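Local atomic coordinates of hypothetical membrane protein (Corynebacterium glutamicum, PDB entry 6JSB), a protein that binds heme and probably passes it along the heme-uptake pathway of this bacterium, the chain here being its HtaA-family domain. Residues A[69-80]-A[95-106]. Sequence-based numbering, arbitrary orientation. Where two conformers were deposited one is given.
Sequences VKLGGGVHWTGH and FILDLDFSNPTV. With HEM (protoporphyrin IX containing Fe), chain C.
His76 reaches diagonally across the strand pair to Asp98 rather than to Asp100, the residue directly opposite it. Its CG lies anti to the backbone N, which lets NE2 donate a hydrogen bond to Asp98 OD1 at 2.7 Å; the oxygen sits in the imidazole plane, yet NE2 meets the carboxylate from above its plane, 37° out. Asp100 instead engages Arg43 in a salt bridge. Nearby on this face, Thr78 CB stands 3.6 Å from the centroid of the Phe95 ring and 9° off its normal, a CH-pi contact over the ring centre, while Gly79 O lies at the ring edge.

Trp77 occupies the other face, its indole between Val75 CG1 on one side and Leu99 CD2 on the opposite side. Its far corner meets Phe101, CH2 to CD2 3.7 Å, and its NE1 is held by Asn21.

Antiparallel pairing underlies these contacts: strands 74-80 and 98-102 run at 172°, with paired bonds linking Val75 to Phe101 and Trp77 to Leu99. A classic beta bulge interrupts the ladder where Ile96 and Leu97 both face Gly79, and a one-residue register shift between Lys70 and Gly74 separates a second ladder. At that break Asn103 N bonds Gly73 O, and a water joins Gly73 N to Asn103 OD1. Beyond it, Leu71 CD1 packs on Pro104 CG at 3.9 Å, and Lys70 NZ donates to Thr105 OG1 at 3.1 Å; Gln138 OE1 also hydrogen-bonds that hydroxyl.

The bulged end borders the heme: heme atom C3B sits over the centre of one face of the His80 ring, and Leu97 CD1 approaches HEM C4C at 3.6 Å. Through NE2, His80 hydrogen-bonds the hydroxyl of Tyr23, the axial iron ligand, as a second-shell residue, while Tyr34 OH hydrogen-bonds its ND1.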
# COMPACT_ATOMS: atom_id res chain seq x y z
N VAL A 69 3.93 13.27 -3.41
CA VAL A 69 5.09 12.66 -2.76
C VAL A 69 5.16 11.25 -3.33
O VAL A 69 4.18 10.50 -3.22
CB VAL A 69 4.92 12.62 -1.23
CG1 VAL A 69 6.15 11.94 -0.52
CG2 VAL A 69 4.70 14.08 -0.70
N LYS A 70 6.30 10.89 -3.92
CA LYS A 70 6.50 9.59 -4.58
C LYS A 70 7.17 8.68 -3.57
O LYS A 70 8.20 9.04 -3.00
CB LYS A 70 7.39 9.75 -5.82
CG LYS A 70 6.96 10.89 -6.76
CD LYS A 70 5.73 10.54 -7.51
CE LYS A 70 6.00 9.54 -8.61
NZ LYS A 70 4.66 9.24 -9.19
N LEU A 71 6.57 7.52 -3.31
CA LEU A 71 7.15 6.50 -2.44
C LEU A 71 7.67 5.33 -3.28
O LEU A 71 7.25 5.11 -4.42
CB LEU A 71 6.11 5.98 -1.43
CG LEU A 71 5.34 7.03 -0.60
CD1 LEU A 71 4.22 6.46 0.23
CD2 LEU A 71 6.29 7.87 0.27
N GLY A 72 8.60 4.57 -2.70
CA GLY A 72 9.06 3.32 -3.29
C GLY A 72 8.63 2.18 -2.39
O GLY A 72 7.95 2.39 -1.39
N GLY A 73 9.02 0.96 -2.78
CA GLY A 73 8.78 -0.18 -1.92
C GLY A 73 7.63 -1.06 -2.43
O GLY A 73 6.80 -0.64 -3.23
N GLY A 74 7.62 -2.31 -1.96
CA GLY A 74 6.58 -3.25 -2.35
C GLY A 74 6.22 -4.13 -1.17
O GLY A 74 7.06 -4.43 -0.32
N VAL A 75 4.95 -4.55 -1.14
CA VAL A 75 4.48 -5.53 -0.15
C VAL A 75 3.65 -6.58 -0.88
O VAL A 75 2.83 -6.23 -1.73
CB VAL A 75 3.64 -4.88 0.96
CG1 VAL A 75 3.12 -5.95 1.89
CG2 VAL A 75 4.48 -3.83 1.72
N HIS A 76 3.84 -7.86 -0.54
CA HIS A 76 3.17 -8.97 -1.23
C HIS A 76 2.47 -9.80 -0.18
O HIS A 76 3.14 -10.30 0.75
CB HIS A 76 4.23 -9.83 -1.95
CG HIS A 76 3.67 -10.91 -2.82
ND1 HIS A 76 4.40 -12.05 -3.10
CD2 HIS A 76 2.49 -11.04 -3.46
CE1 HIS A 76 3.68 -12.84 -3.89
NE2 HIS A 76 2.52 -12.25 -4.14
N TRP A 77 1.15 -10.00 -0.31
CA TRP A 77 0.39 -10.87 0.60
C TRP A 77 -0.06 -12.12 -0.15
O TRP A 77 -0.55 -12.02 -1.29
CB TRP A 77 -0.88 -10.19 1.08
CG TRP A 77 -0.74 -8.93 1.91
CD1 TRP A 77 -0.96 -8.84 3.27
CD2 TRP A 77 -0.53 -7.59 1.44
NE1 TRP A 77 -0.84 -7.53 3.68
CE2 TRP A 77 -0.55 -6.74 2.57
CE3 TRP A 77 -0.27 -7.03 0.16
CZ2 TRP A 77 -0.39 -5.34 2.46
CZ3 TRP A 77 -0.10 -5.66 0.05
CH2 TRP A 77 -0.14 -4.82 1.20
N THR A 78 0.02 -13.29 0.50
CA THR A 78 -0.43 -14.52 -0.15
C THR A 78 -1.18 -15.37 0.87
O THR A 78 -0.71 -15.57 1.99
CB THR A 78 0.76 -15.35 -0.70
OG1 THR A 78 1.86 -15.33 0.21
CG2 THR A 78 1.28 -14.72 -2.03
N GLY A 79 -2.32 -15.90 0.46
CA GLY A 79 -3.07 -16.84 1.29
C GLY A 79 -4.04 -17.70 0.48
O GLY A 79 -4.12 -17.62 -0.75
N HIS A 80 -4.74 -18.60 1.18
CA HIS A 80 -5.72 -19.48 0.55
C HIS A 80 -5.10 -20.29 -0.60
O HIS A 80 -5.62 -20.34 -1.70
CB HIS A 80 -6.97 -18.70 0.04
CG HIS A 80 -7.71 -17.99 1.14
ND1 HIS A 80 -8.58 -18.64 1.99
CD2 HIS A 80 -7.72 -16.67 1.49
CE1 HIS A 80 -9.06 -17.74 2.86
NE2 HIS A 80 -8.56 -16.55 2.57
N PHE A 95 -1.87 -19.48 -4.90
CA PHE A 95 -2.53 -18.74 -3.84
C PHE A 95 -3.79 -18.06 -4.41
O PHE A 95 -3.71 -17.24 -5.33
CB PHE A 95 -1.59 -17.69 -3.25
CG PHE A 95 -0.53 -18.28 -2.37
CD1 PHE A 95 -0.87 -18.73 -1.13
CD2 PHE A 95 0.80 -18.35 -2.81
CE1 PHE A 95 0.15 -19.23 -0.27
CE2 PHE A 95 1.82 -18.88 -1.97
CZ PHE A 95 1.46 -19.32 -0.70
N ILE A 96 -4.95 -18.43 -3.89
CA ILE A 96 -6.17 -17.75 -4.38
C ILE A 96 -6.16 -16.27 -4.07
O ILE A 96 -6.65 -15.45 -4.88
CB ILE A 96 -7.42 -18.45 -3.81
CG1 ILE A 96 -7.49 -19.85 -4.48
CG2 ILE A 96 -8.65 -17.62 -4.15
CD1 ILE A 96 -8.54 -20.80 -3.83
N LEU A 97 -5.67 -15.89 -2.89
CA LEU A 97 -5.47 -14.50 -2.53
C LEU A 97 -4.00 -14.20 -2.80
O LEU A 97 -3.09 -14.82 -2.21
CB LEU A 97 -5.86 -14.24 -1.07
CG LEU A 97 -5.87 -12.77 -0.64
CD1 LEU A 97 -6.57 -12.76 0.71
CD2 LEU A 97 -4.42 -12.21 -0.51
N ASP A 98 -3.74 -13.31 -3.76
CA ASP A 98 -2.34 -13.02 -4.11
C ASP A 98 -2.32 -11.56 -4.54
O ASP A 98 -2.78 -11.22 -5.64
CB ASP A 98 -1.86 -13.97 -5.22
CG ASP A 98 -0.36 -13.88 -5.47
OD1 ASP A 98 0.21 -12.78 -5.37
OD2 ASP A 98 0.26 -14.93 -5.85
N LEU A 99 -1.84 -10.71 -3.65
CA LEU A 99 -2.01 -9.25 -3.73
C LEU A 99 -0.65 -8.57 -3.57
O LEU A 99 0.12 -8.92 -2.67
CB LEU A 99 -2.93 -8.79 -2.58
CG LEU A 99 -3.00 -7.27 -2.36
CD1 LEU A 99 -3.67 -6.51 -3.53
CD2 LEU A 99 -3.83 -7.00 -1.08
N ASP A 100 -0.35 -7.61 -4.42
CA ASP A 100 0.93 -6.91 -4.33
C ASP A 100 0.67 -5.43 -4.52
O ASP A 100 -0.04 -5.06 -5.48
CB ASP A 100 1.88 -7.40 -5.40
CG ASP A 100 3.27 -6.92 -5.18
OD1 ASP A 100 4.12 -7.68 -4.62
OD2 ASP A 100 3.58 -5.77 -5.59
N PHE A 101 1.16 -4.58 -3.60
CA PHE A 101 1.11 -3.13 -3.75
C PHE A 101 2.53 -2.62 -3.84
O PHE A 101 3.36 -2.97 -3.00
CB PHE A 101 0.45 -2.45 -2.53
CG PHE A 101 -1.06 -2.61 -2.44
CD1 PHE A 101 -1.84 -2.67 -3.56
CD2 PHE A 101 -1.70 -2.53 -1.23
CE1 PHE A 101 -3.26 -2.71 -3.46
CE2 PHE A 101 -3.12 -2.63 -1.13
CZ PHE A 101 -3.89 -2.72 -2.26
N SER A 102 2.80 -1.70 -4.78
CA SER A 102 4.17 -1.19 -4.83
C SER A 102 4.16 0.25 -5.33
O SER A 102 3.18 0.73 -5.90
CB SER A 102 5.08 -2.07 -5.67
OG SER A 102 4.66 -2.09 -7.02
N ASN A 103 5.27 0.97 -5.06
CA ASN A 103 5.43 2.36 -5.47
C ASN A 103 4.23 3.28 -5.22
O ASN A 103 3.75 3.93 -6.14
CB ASN A 103 5.79 2.40 -6.96
CG ASN A 103 7.02 1.65 -7.25
OD1 ASN A 103 8.05 1.85 -6.59
ND2 ASN A 103 6.92 0.71 -8.20
N PRO A 104 3.76 3.38 -3.99
CA PRO A 104 2.63 4.29 -3.74
C PRO A 104 3.02 5.73 -3.97
O PRO A 104 4.17 6.14 -3.77
CB PRO A 104 2.26 4.06 -2.29
CG PRO A 104 3.34 3.12 -1.67
CD PRO A 104 4.29 2.71 -2.77
N THR A 105 2.04 6.49 -4.45
CA THR A 105 2.23 7.93 -4.63
C THR A 105 1.12 8.62 -3.85
O THR A 105 -0.05 8.26 -4.00
CB THR A 105 2.17 8.32 -6.12
OG1 THR A 105 3.31 7.74 -6.81
CG2 THR A 105 2.21 9.84 -6.30
N VAL A 106 1.46 9.67 -3.08
CA VAL A 106 0.44 10.48 -2.41
C VAL A 106 0.26 11.76 -3.21
O VAL A 106 1.14 12.63 -3.20
CB VAL A 106 0.86 10.76 -0.97
CG1 VAL A 106 -0.15 11.67 -0.34
CG2 VAL A 106 1.01 9.43 -0.19
CHA HEM C . -12.16 -11.65 4.72
CHB HEM C . -12.36 -16.29 3.31
CHC HEM C . -10.35 -14.98 -0.95
CHD HEM C . -9.85 -10.37 0.62
C1A HEM C . -12.45 -13.00 4.65
C2A HEM C . -13.24 -13.70 5.65
C3A HEM C . -13.30 -15.00 5.29
C4A HEM C . -12.55 -15.13 4.04
CMA HEM C . -14.03 -16.16 6.04
CAA HEM C . -13.87 -13.01 6.87
CBA HEM C . -12.95 -13.14 8.07
CGA HEM C . -13.40 -12.19 9.16
O1A HEM C . -12.81 -12.25 10.28
O2A HEM C . -14.33 -11.36 8.88
C1B HEM C . -11.83 -16.33 2.05
C2B HEM C . -11.69 -17.54 1.24
C3B HEM C . -11.15 -17.18 0.06
C4B HEM C . -10.88 -15.74 0.08
CMB HEM C . -12.18 -18.93 1.73
CAB HEM C . -10.79 -18.07 -1.17
CBB HEM C . -10.61 -19.39 -1.06
C1C HEM C . -10.02 -13.62 -0.91
C2C HEM C . -9.38 -12.87 -1.96
C3C HEM C . -9.19 -11.60 -1.52
C4C HEM C . -9.78 -11.50 -0.19
CMC HEM C . -8.87 -13.46 -3.30
CAC HEM C . -8.48 -10.55 -2.36
CBC HEM C . -7.78 -9.61 -1.73
C1D HEM C . -10.45 -10.34 1.87
C2D HEM C . -10.58 -9.15 2.68
C3D HEM C . -11.22 -9.47 3.82
C4D HEM C . -11.49 -10.90 3.78
CMD HEM C . -10.11 -7.75 2.21
CAD HEM C . -11.57 -8.50 4.99
CBD HEM C . -10.44 -8.64 6.04
CGD HEM C . -10.74 -7.65 7.16
O1D HEM C . -11.70 -7.96 7.95
O2D HEM C . -10.03 -6.59 7.22
NA HEM C . -12.04 -13.90 3.64
NB HEM C . -11.29 -15.28 1.33
NC HEM C . -10.27 -12.74 0.15
ND HEM C . -10.99 -11.37 2.58
FE HEM C . -10.88 -13.35 1.94
O HOH W 1 5.84 6.43 -6.47
O HOH W 2 9.97 0.48 -5.45